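PDB 1WY7: methyltransferase-like protein 5 from Pyrococcus horikoshii, which probably acts as an S-adenosylmethionine-dependent methyltransferase on RNA or another nucleic acid, and is bound here to the product S-adenosyl-L-homocysteine. Local coordinates for residues E26-P31 with P120-Q125; E49-A54 with V113-M118; H148-E153 with T194-R199. All coordinates share one frame; numbering follows the deposited sequence.

Interaction 1: residues E26-P31 with P120-Q125; sequences EQYRTP and PPFGSQ. With SAH (S-adenosyl-L-homocysteine), chain E.
The carboxylate of E26 is received by consecutive backbone N-H groups of the 120-125 loop. E26 OE2 accepts from F122 N (2.7 Å) on its syn side, 31° out of the carboxylate plane. E26 OE1 takes three donors: G123 N (2.8 Å), S124 N (3.0 Å), which approaches nearly along the C-O axis, and S124 OG (3.2 Å), which comes from above the plane. An extended chain beyond CG (chi2 -162°) carries the carboxylate into this loop.

Water adds a second bridge: one molecule donates to E26 OE2 and P120 O, accepts from Y28 OH, and sits 3.3 Å above the centre of the F122 ring. Y28 OH also hydrogen-bonds N119.

Apolar contacts are few. E26 CG lies 3.6 Å from Q125 CG, and the E26 chain crosses P121 at about a right angle.

On the ligand side, Q27 NE2 gives S-adenosyl-L-homocysteine O2' a nearly straight bond (2.8 Å, 172°).

N119 to F122 read NPPF, matching the (D/N)PP(F/Y/W) signature of N6-methyltransferases, consistent with an amino-group methyltransferase. One glutamate is gripped by three backbone N-H groups and the S124 hydroxyl and adjoins a ligand-binding residue, consistent with that motif's placement being tied to the cofactor site.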
loop_
_atom_site.group_PDB
_atom_site.type_symbol
_atom_site.label_atom_id
_atom_site.label_comp_id
_atom_site.label_asym_id
_atom_site.label_seq_id
_atom_site.Cartn_x
_atom_site.Cartn_y
_atom_site.Cartn_z
ATOM N N GLU A 26 11.269 7.296 0.395
ATOM C CA GLU A 26 11.136 5.950 0.936
ATOM C C GLU A 26 10.728 4.956 -0.145
ATOM O O GLU A 26 9.738 4.234 0.008
ATOM C CB GLU A 26 10.093 5.920 2.060
ATOM C CG GLU A 26 10.426 6.762 3.285
ATOM C CD GLU A 26 9.598 6.359 4.494
ATOM O OE1 GLU A 26 9.550 7.126 5.479
ATOM O OE2 GLU A 26 9.000 5.265 4.462
ATOM N N GLN A 27 11.487 4.907 -1.235
ATOM C CA GLN A 27 11.159 3.989 -2.321
ATOM C C GLN A 27 11.798 2.607 -2.221
ATOM O O GLN A 27 12.959 2.408 -2.586
ATOM C CB GLN A 27 11.503 4.597 -3.688
ATOM C CG GLN A 27 10.718 5.864 -4.044
ATOM C CD GLN A 27 10.983 6.340 -5.471
ATOM O OE1 GLN A 27 12.085 6.177 -6.006
ATOM N NE2 GLN A 27 9.975 6.942 -6.086
ATOM N N TYR A 28 11.028 1.659 -1.704
ATOM C CA TYR A 28 11.456 0.269 -1.612
ATOM C C TYR A 28 10.186 -0.512 -1.952
ATOM O O TYR A 28 9.097 -0.166 -1.501
ATOM C CB TYR A 28 11.971 -0.076 -0.198
ATOM C CG TYR A 28 10.926 0.000 0.898
ATOM C CD1 TYR A 28 10.009 -1.036 1.092
ATOM C CD2 TYR A 28 10.813 1.135 1.705
ATOM C CE1 TYR A 28 8.999 -0.943 2.050
ATOM C CE2 TYR A 28 9.805 1.234 2.667
ATOM C CZ TYR A 28 8.900 0.194 2.826
ATOM O OH TYR A 28 7.857 0.322 3.715
ATOM N N ARG A 29 10.313 -1.539 -2.777
ATOM C CA ARG A 29 9.152 -2.334 -3.163
ATOM C C ARG A 29 8.569 -3.026 -1.935
ATOM O O ARG A 29 9.314 -3.447 -1.049
ATOM C CB ARG A 29 9.571 -3.389 -4.186
ATOM C CG ARG A 29 10.659 -4.314 -3.650
ATOM C CD ARG A 29 10.970 -5.412 -4.628
ATOM N NE ARG A 29 9.758 -6.121 -5.013
ATOM C CZ ARG A 29 9.728 -7.119 -5.890
ATOM N NH1 ARG A 29 8.579 -7.704 -6.188
ATOM N NH2 ARG A 29 10.851 -7.535 -6.463
ATOM N N THR A 30 7.246 -3.145 -1.873
ATOM C CA THR A 30 6.629 -3.811 -0.726
ATOM C C THR A 30 7.061 -5.275 -0.749
ATOM O O THR A 30 6.812 -5.976 -1.725
ATOM C CB THR A 30 5.083 -3.774 -0.776
ATOM O OG1 THR A 30 4.628 -2.419 -0.918
ATOM C CG2 THR A 30 4.505 -4.354 0.512
ATOM N N PRO A 31 7.723 -5.749 0.316
ATOM C CA PRO A 31 8.166 -7.148 0.351
ATOM C C PRO A 31 6.992 -8.108 0.114
ATOM O O PRO A 31 5.879 -7.881 0.594
ATOM C CB PRO A 31 8.774 -7.276 1.748
ATOM C CG PRO A 31 9.342 -5.903 1.979
ATOM C CD PRO A 31 8.201 -5.016 1.502
ATOM N N PRO A 120 2.503 3.256 2.529
ATOM C CA PRO A 120 2.976 4.644 2.512
ATOM C C PRO A 120 4.301 4.846 3.214
ATOM O O PRO A 120 4.752 3.981 3.951
ATOM C CB PRO A 120 1.835 5.391 3.201
ATOM C CG PRO A 120 1.417 4.408 4.270
ATOM C CD PRO A 120 1.433 3.074 3.533
ATOM N N PRO A 121 4.960 5.988 2.968
ATOM C CA PRO A 121 6.240 6.223 3.644
ATOM C C PRO A 121 5.947 6.294 5.136
ATOM O O PRO A 121 4.899 6.802 5.534
ATOM C CB PRO A 121 6.702 7.567 3.067
ATOM C CG PRO A 121 5.441 8.217 2.622
ATOM C CD PRO A 121 4.653 7.078 2.030
ATOM N N PHE A 122 6.851 5.769 5.955
ATOM C CA PHE A 122 6.643 5.788 7.394
ATOM C C PHE A 122 6.894 7.179 7.986
ATOM O O PHE A 122 6.463 7.479 9.100
ATOM C CB PHE A 122 7.519 4.722 8.056
ATOM C CG PHE A 122 7.243 3.324 7.555
ATOM C CD1 PHE A 122 5.934 2.900 7.332
ATOM C CD2 PHE A 122 8.285 2.432 7.310
ATOM C CE1 PHE A 122 5.664 1.612 6.871
ATOM C CE2 PHE A 122 8.023 1.142 6.851
ATOM C CZ PHE A 122 6.710 0.734 6.632
ATOM N N GLY A 123 7.567 8.034 7.225
ATOM C CA GLY A 123 7.834 9.374 7.703
ATOM C C GLY A 123 9.152 9.448 8.437
ATOM O O GLY A 123 9.342 10.296 9.307
ATOM N N SER A 124 10.065 8.551 8.090
ATOM C CA SER A 124 11.365 8.544 8.728
ATOM C C SER A 124 12.343 9.398 7.925
ATOM O O SER A 124 13.349 9.862 8.459
ATOM C CB SER A 124 11.872 7.108 8.874
ATOM O OG SER A 124 11.717 6.394 7.667
ATOM N N GLN A 125 12.033 9.621 6.653
ATOM C CA GLN A 125 12.886 10.435 5.797
ATOM C C GLN A 125 12.414 11.887 5.810
ATOM O O GLN A 125 13.212 12.816 5.649
ATOM C CB GLN A 125 12.873 9.878 4.371
ATOM C CG GLN A 125 13.433 8.468 4.289
ATOM C CD GLN A 125 14.892 8.411 4.697
ATOM O OE1 GLN A 125 15.364 7.402 5.224
ATOM N NE2 GLN A 125 15.619 9.496 4.443
HETATM N N SAH E . 6.893 -0.481 -4.325
HETATM C CA SAH E . 5.907 -0.382 -3.230
HETATM C CB SAH E . 5.754 1.108 -2.886
HETATM C CG SAH E . 6.763 1.392 -1.831
HETATM S SD SAH E . 7.041 3.025 -1.120
HETATM C C SAH E . 4.655 -1.069 -3.706
HETATM O O SAH E . 4.755 -1.904 -4.657
HETATM O OXT SAH E . 3.596 -0.716 -3.087
HETATM C "C5'" SAH E . 5.619 4.015 -1.526
HETATM C "C4'" SAH E . 5.710 5.038 -2.669
HETATM O "O4'" SAH E . 5.222 6.320 -2.199
HETATM C "C3'" SAH E . 7.113 5.392 -3.166
HETATM O "O3'" SAH E . 7.225 4.672 -4.410
HETATM C "C2'" SAH E . 7.102 6.903 -3.446
HETATM O "O2'" SAH E . 7.611 7.435 -4.648
HETATM C "C1'" SAH E . 5.644 7.285 -3.134
HETATM N N9 SAH E . 5.477 8.607 -2.549
HETATM C C8 SAH E . 6.238 9.280 -1.609
HETATM N N7 SAH E . 5.772 10.463 -1.297
HETATM C C5 SAH E . 4.626 10.591 -2.075
HETATM C C6 SAH E . 3.648 11.614 -2.213
HETATM N N6 SAH E . 3.709 12.763 -1.505
HETATM N N1 SAH E . 2.604 11.445 -3.091
HETATM C C2 SAH E . 2.540 10.289 -3.793
HETATM N N3 SAH E . 3.400 9.245 -3.748
HETATM C C4 SAH E . 4.433 9.456 -2.857
HETATM O O HOH W 1 7.304 2.979 3.966
#

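Interaction 2: residues E49-A54 with V113-M118; sequences EGKVVA and VDIVIM
The D114 carboxylate, the flat side-chain group of this contact, takes V52 N on the anti side of OD2, 20° out of its plane, while K51 and V52 both cross the D114 side chain at about a right angle. The bond from V52 N to D114 OD2 is 2.9 Å long and almost straight (170°). It stands at the start of two parallel strands, 52-54 and 115-118, neighbours in the sheet of the Rossmann-like methyltransferase fold.

The D114 CG lies anti to its own carbonyl carbon (chi1 -68°), which turns the carboxylate back over the beginning of the other strand. An alanine in place of D114 would probably leave V52 N without this acceptor and the start of strand 52-54 less firmly tied to the 113-118 segment.

Further along, the pairing is by backbone. V52 O accepts from both D114 N and I115 N, the latter at 3.1 Å; then I115 O takes A54 N, and A54 O takes I117 N, both bonds nearly axial to the carbonyl. V53 CA and V116 CA add C-H contacts to I115 O and A54 O.

Side chains divide between the two faces of the sheet. On one, A54 CB meets V113 CG1 (3.8 Å), and V116 continues this face toward helix 131-140. On the other, beside V53 and I115, V53 CG1 touches I117 CD1 (3.8 Å), and I117 goes on to meet L63 and A67 of helix 62-69. Helices on both faces thus bury the pair.

At the start of the strands the bent K51 chain runs over I115, its CG 3.8 Å from I115 CD1.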
loop_
_atom_site.group_PDB
_atom_site.type_symbol
_atom_site.label_atom_id
_atom_site.label_comp_id
_atom_site.label_asym_id
_atom_site.label_seq_id
_atom_site.Cartn_x
_atom_site.Cartn_y
_atom_site.Cartn_z
ATOM N N GLU A 49 -12.141 -8.488 -4.448
ATOM C CA GLU A 49 -12.852 -8.988 -5.612
ATOM C C GLU A 49 -13.993 -8.094 -6.075
ATOM O O GLU A 49 -14.930 -7.833 -5.321
ATOM C CB GLU A 49 -13.365 -10.389 -5.309
ATOM C CG GLU A 49 -13.791 -11.175 -6.522
ATOM C CD GLU A 49 -14.019 -12.630 -6.184
ATOM O OE1 GLU A 49 -14.265 -13.424 -7.122
ATOM O OE2 GLU A 49 -13.947 -12.976 -4.978
ATOM N N GLY A 50 -13.894 -7.623 -7.317
ATOM C CA GLY A 50 -14.919 -6.774 -7.887
ATOM C C GLY A 50 -14.944 -5.355 -7.354
ATOM O O GLY A 50 -15.867 -4.599 -7.648
ATOM N N LYS A 51 -13.935 -4.977 -6.579
ATOM C CA LYS A 51 -13.900 -3.633 -6.010
ATOM C C LYS A 51 -13.008 -2.657 -6.775
ATOM O O LYS A 51 -12.069 -3.065 -7.466
ATOM C CB LYS A 51 -13.415 -3.706 -4.560
ATOM C CG LYS A 51 -14.200 -4.668 -3.691
ATOM C CD LYS A 51 -15.574 -4.132 -3.342
ATOM C CE LYS A 51 -16.315 -5.115 -2.438
ATOM N NZ LYS A 51 -17.391 -4.453 -1.648
ATOM N N VAL A 52 -13.319 -1.368 -6.653
ATOM C CA VAL A 52 -12.508 -0.325 -7.275
ATOM C C VAL A 52 -11.482 0.003 -6.196
ATOM O O VAL A 52 -11.828 0.503 -5.127
ATOM C CB VAL A 52 -13.347 0.933 -7.612
ATOM C CG1 VAL A 52 -12.451 2.012 -8.202
ATOM C CG2 VAL A 52 -14.432 0.573 -8.608
ATOM N N VAL A 53 -10.223 -0.310 -6.469
ATOM C CA VAL A 53 -9.160 -0.097 -5.492
ATOM C C VAL A 53 -8.151 0.989 -5.825
ATOM O O VAL A 53 -7.685 1.094 -6.960
ATOM C CB VAL A 53 -8.352 -1.409 -5.254
ATOM C CG1 VAL A 53 -7.265 -1.173 -4.201
ATOM C CG2 VAL A 53 -9.291 -2.533 -4.832
ATOM N N ALA A 54 -7.804 1.783 -4.816
ATOM C CA ALA A 54 -6.803 2.822 -4.991
ATOM C C ALA A 54 -5.555 2.357 -4.251
ATOM O O ALA A 54 -5.630 1.944 -3.089
ATOM C CB ALA A 54 -7.305 4.160 -4.419
ATOM N N VAL A 113 -13.228 5.794 -4.186
ATOM C CA VAL A 113 -13.037 4.387 -4.520
ATOM C C VAL A 113 -13.699 3.517 -3.455
ATOM O O VAL A 113 -14.183 4.032 -2.444
ATOM C CB VAL A 113 -11.536 4.029 -4.555
ATOM C CG1 VAL A 113 -10.808 4.895 -5.578
ATOM C CG2 VAL A 113 -10.933 4.223 -3.176
ATOM N N ASP A 114 -13.714 2.204 -3.675
ATOM C CA ASP A 114 -14.296 1.266 -2.707
ATOM C C ASP A 114 -13.301 0.929 -1.603
ATOM O O ASP A 114 -13.661 0.869 -0.421
ATOM C CB ASP A 114 -14.701 -0.058 -3.372
ATOM C CG ASP A 114 -15.875 0.083 -4.328
ATOM O OD1 ASP A 114 -16.843 0.801 -3.993
ATOM O OD2 ASP A 114 -15.836 -0.548 -5.410
ATOM N N ILE A 115 -12.051 0.698 -1.993
ATOM C CA ILE A 115 -11.013 0.322 -1.042
ATOM C C ILE A 115 -9.670 1.002 -1.304
ATOM O O ILE A 115 -9.300 1.279 -2.440
ATOM C CB ILE A 115 -10.759 -1.245 -1.056
ATOM C CG1 ILE A 115 -11.828 -1.993 -0.255
ATOM C CG2 ILE A 115 -9.412 -1.585 -0.438
ATOM C CD1 ILE A 115 -13.105 -2.180 -0.973
ATOM N N VAL A 116 -8.942 1.272 -0.230
ATOM C CA VAL A 116 -7.612 1.823 -0.360
ATOM C C VAL A 116 -6.629 0.804 0.228
ATOM O O VAL A 116 -6.873 0.243 1.294
ATOM C CB VAL A 116 -7.407 3.142 0.435
ATOM C CG1 VAL A 116 -5.930 3.456 0.469
ATOM C CG2 VAL A 116 -8.181 4.311 -0.192
ATOM N N ILE A 117 -5.535 0.556 -0.481
ATOM C CA ILE A 117 -4.480 -0.307 0.026
ATOM C C ILE A 117 -3.234 0.542 -0.151
ATOM O O ILE A 117 -3.116 1.268 -1.142
ATOM C CB ILE A 117 -4.349 -1.621 -0.768
ATOM C CG1 ILE A 117 -4.015 -1.336 -2.237
ATOM C CG2 ILE A 117 -5.643 -2.417 -0.628
ATOM C CD1 ILE A 117 -3.931 -2.602 -3.112
HETATM N N MSE A 118 -2.322 0.489 0.811
HETATM C CA MSE A 118 -1.120 1.286 0.698
HETATM C C MSE A 118 0.013 0.885 1.628
HETATM O O MSE A 118 -0.206 0.380 2.732
HETATM C CB MSE A 118 -1.452 2.785 0.915
HETATM C CG MSE A 118 -2.098 3.146 2.267
HETATM SE SE MSE A 118 -2.499 4.927 2.405
HETATM C CE MSE A 118 -2.879 5.044 4.112
#

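Interaction 3: residues H148-E153 with T194-R199; sequences HLAKPE and TVDIYR
H148 and Y198 each hold CG anti to their carbonyl carbon (chi1 -61° and -67°), and these torsions bring the two rings together on one face of the paired strands. H148 CD2 stands 3.7 Å from Y198 CD1, and Y198 CD1 lies near the plane of the imidazole, at its edge. The ring planes stand 68° apart, so the meeting is oblique and amounts to van der Waals contact. Y198 CE1 also reaches H148 CB.

The backbone evidence is that of an antiparallel ladder. H148 and D196 form a hydrogen-bonded pair: H148 N donates to D196 O (3.0 Å) and D196 N to H148 O (2.7 Å). L149 and V195 are the following non-hydrogen-bonded pair, after which A150 N donates to T194 O (2.9 Å). Beyond this the chain departs: A150 is the centre of an inverse gamma turn, and K151 is the N-cap of the helix that follows. A150 CB packs against T194 CG2 (3.6 Å) where the ladder ends.

A polar cluster sits at the hydroxyl end of Y198. A water donates to L149 O and to D196 OD1 (2.7 Å) and accepts from Y198 OH (2.6 Å), at the edge of the tyrosine ring and in its plane. D196 OD1 also makes a salt bridge with R155 of helix 152-164, and D196 OD2 a hydrogen bond with T174 of strand 167-179. The carboxylate is therefore shared among water, helix and next strand.

Strand 191-202, antiparallel to 143-149 on one flank and to 167-179 on the other, lies between them, giving the 5-7-6 strand order characteristic of the class I methyltransferase sheet.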
loop_
_atom_site.group_PDB
_atom_site.type_symbol
_atom_site.label_atom_id
_atom_site.label_comp_id
_atom_site.label_asym_id
_atom_site.label_seq_id
_atom_site.Cartn_x
_atom_site.Cartn_y
_atom_site.Cartn_z
ATOM N N HIS A 148 2.397 0.210 8.684
ATOM C CA HIS A 148 3.125 1.175 9.500
ATOM C C HIS A 148 4.085 0.479 10.452
ATOM O O HIS A 148 3.966 -0.721 10.705
ATOM C CB HIS A 148 2.142 2.016 10.310
ATOM C CG HIS A 148 1.196 2.804 9.463
ATOM N ND1 HIS A 148 1.549 4.002 8.878
ATOM C CD2 HIS A 148 -0.061 2.533 9.042
ATOM C CE1 HIS A 148 0.548 4.433 8.131
ATOM N NE2 HIS A 148 -0.441 3.561 8.211
ATOM N N LEU A 149 5.032 1.252 10.971
ATOM C CA LEU A 149 6.029 0.762 11.916
ATOM C C LEU A 149 5.381 0.249 13.198
ATOM O O LEU A 149 4.595 0.961 13.830
ATOM C CB LEU A 149 6.994 1.890 12.269
ATOM C CG LEU A 149 8.351 1.954 11.583
ATOM C CD1 LEU A 149 8.222 1.571 10.151
ATOM C CD2 LEU A 149 8.921 3.354 11.724
ATOM N N ALA A 150 5.718 -0.978 13.578
ATOM C CA ALA A 150 5.181 -1.582 14.787
ATOM C C ALA A 150 5.879 -1.013 16.018
ATOM O O ALA A 150 6.585 -1.726 16.720
ATOM C CB ALA A 150 5.374 -3.085 14.736
ATOM N N LYS A 151 5.696 0.279 16.262
ATOM C CA LYS A 151 6.297 0.938 17.418
ATOM C C LYS A 151 5.209 1.539 18.300
ATOM O O LYS A 151 4.182 1.996 17.804
ATOM C CB LYS A 151 7.270 2.026 16.960
ATOM C CG LYS A 151 8.728 1.607 17.028
ATOM C CD LYS A 151 9.533 2.126 15.850
ATOM C CE LYS A 151 9.394 3.636 15.661
ATOM N NZ LYS A 151 10.059 4.440 16.725
ATOM N N PRO A 152 5.423 1.547 19.625
ATOM C CA PRO A 152 4.453 2.091 20.581
ATOM C C PRO A 152 3.931 3.485 20.214
ATOM O O PRO A 152 2.725 3.716 20.200
ATOM C CB PRO A 152 5.230 2.106 21.897
ATOM C CG PRO A 152 6.223 1.011 21.728
ATOM C CD PRO A 152 6.675 1.181 20.304
ATOM N N GLU A 153 4.836 4.414 19.918
ATOM C CA GLU A 153 4.434 5.782 19.566
ATOM C C GLU A 153 3.590 5.796 18.294
ATOM O O GLU A 153 2.553 6.461 18.220
ATOM C CB GLU A 153 5.659 6.673 19.338
ATOM C CG GLU A 153 6.886 6.318 20.170
ATOM C CD GLU A 153 7.724 5.197 19.555
ATOM O OE1 GLU A 153 8.212 5.378 18.416
ATOM O OE2 GLU A 153 7.902 4.144 20.213
ATOM N N THR A 194 9.867 -4.458 11.937
ATOM C CA THR A 194 8.596 -5.046 12.269
ATOM C C THR A 194 7.516 -4.031 11.956
ATOM O O THR A 194 7.566 -2.900 12.433
ATOM C CB THR A 194 8.553 -5.406 13.737
ATOM O OG1 THR A 194 9.671 -6.251 14.031
ATOM C CG2 THR A 194 7.253 -6.127 14.067
ATOM N N VAL A 195 6.550 -4.432 11.138
ATOM C CA VAL A 195 5.460 -3.541 10.768
ATOM C C VAL A 195 4.098 -4.126 11.146
ATOM O O VAL A 195 3.960 -5.331 11.374
ATOM C CB VAL A 195 5.444 -3.254 9.221
ATOM C CG1 VAL A 195 6.722 -2.522 8.791
ATOM C CG2 VAL A 195 5.312 -4.560 8.441
ATOM N N ASP A 196 3.105 -3.246 11.225
ATOM C CA ASP A 196 1.734 -3.625 11.507
ATOM C C ASP A 196 0.984 -3.381 10.207
ATOM O O ASP A 196 1.213 -2.375 9.523
ATOM C CB ASP A 196 1.101 -2.732 12.583
ATOM C CG ASP A 196 1.656 -2.984 13.962
ATOM O OD1 ASP A 196 1.876 -1.990 14.681
ATOM O OD2 ASP A 196 1.867 -4.160 14.331
ATOM N N ILE A 197 0.105 -4.308 9.862
ATOM C CA ILE A 197 -0.729 -4.167 8.684
ATOM C C ILE A 197 -2.101 -3.851 9.284
ATOM O O ILE A 197 -2.666 -4.658 10.032
ATOM C CB ILE A 197 -0.778 -5.477 7.875
ATOM C CG1 ILE A 197 0.635 -5.839 7.414
ATOM C CG2 ILE A 197 -1.729 -5.323 6.698
ATOM C CD1 ILE A 197 0.717 -7.122 6.627
ATOM N N TYR A 198 -2.618 -2.664 8.985
ATOM C CA TYR A 198 -3.903 -2.240 9.525
ATOM C C TYR A 198 -5.046 -2.314 8.544
ATOM O O TYR A 198 -4.854 -2.228 7.338
ATOM C CB TYR A 198 -3.869 -0.771 9.982
ATOM C CG TYR A 198 -3.006 -0.429 11.165
ATOM C CD1 TYR A 198 -1.635 -0.200 11.016
ATOM C CD2 TYR A 198 -3.568 -0.266 12.433
ATOM C CE1 TYR A 198 -0.846 0.190 12.108
ATOM C CE2 TYR A 198 -2.788 0.123 13.526
ATOM C CZ TYR A 198 -1.432 0.344 13.352
ATOM O OH TYR A 198 -0.658 0.671 14.435
ATOM N N ARG A 199 -6.242 -2.456 9.097
ATOM C CA ARG A 199 -7.470 -2.421 8.329
ATOM C C ARG A 199 -8.334 -1.434 9.105
ATOM O O ARG A 199 -8.659 -1.679 10.266
ATOM C CB ARG A 199 -8.187 -3.757 8.287
ATOM C CG ARG A 199 -9.490 -3.616 7.497
ATOM C CD ARG A 199 -10.311 -4.870 7.437
ATOM N NE ARG A 199 -11.485 -4.653 6.592
ATOM C CZ ARG A 199 -12.657 -4.206 7.031
ATOM N NH1 ARG A 199 -13.655 -4.038 6.170
ATOM N NH2 ARG A 199 -12.837 -3.945 8.330
HETATM O O HOH W 2 1.864 0.612 13.848
#

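Overall arrangement
Interactions 2 and 3 join strands of the same sheet, since 115-118 and 143-149 are neighbours in it, but with different chemistry: interaction 2 is a buried parallel pairing flanked by mostly aliphatic side chains and one aspartate, whereas interaction 3 is antiparallel, partly buried, and backed by aromatic rings, a water and charged groups. Interaction 1, also partly buried, joins two loops, and rests on a carboxylate and backbone amides beside the ligand. Its 120-125 loop follows directly on the strand of interaction 2, yet the centres lie about 20 Å apart, on opposite sides of the chain's centre. With interaction 3 it is in contact: F122 packs on H148, L149 and V195, and P120 on H148.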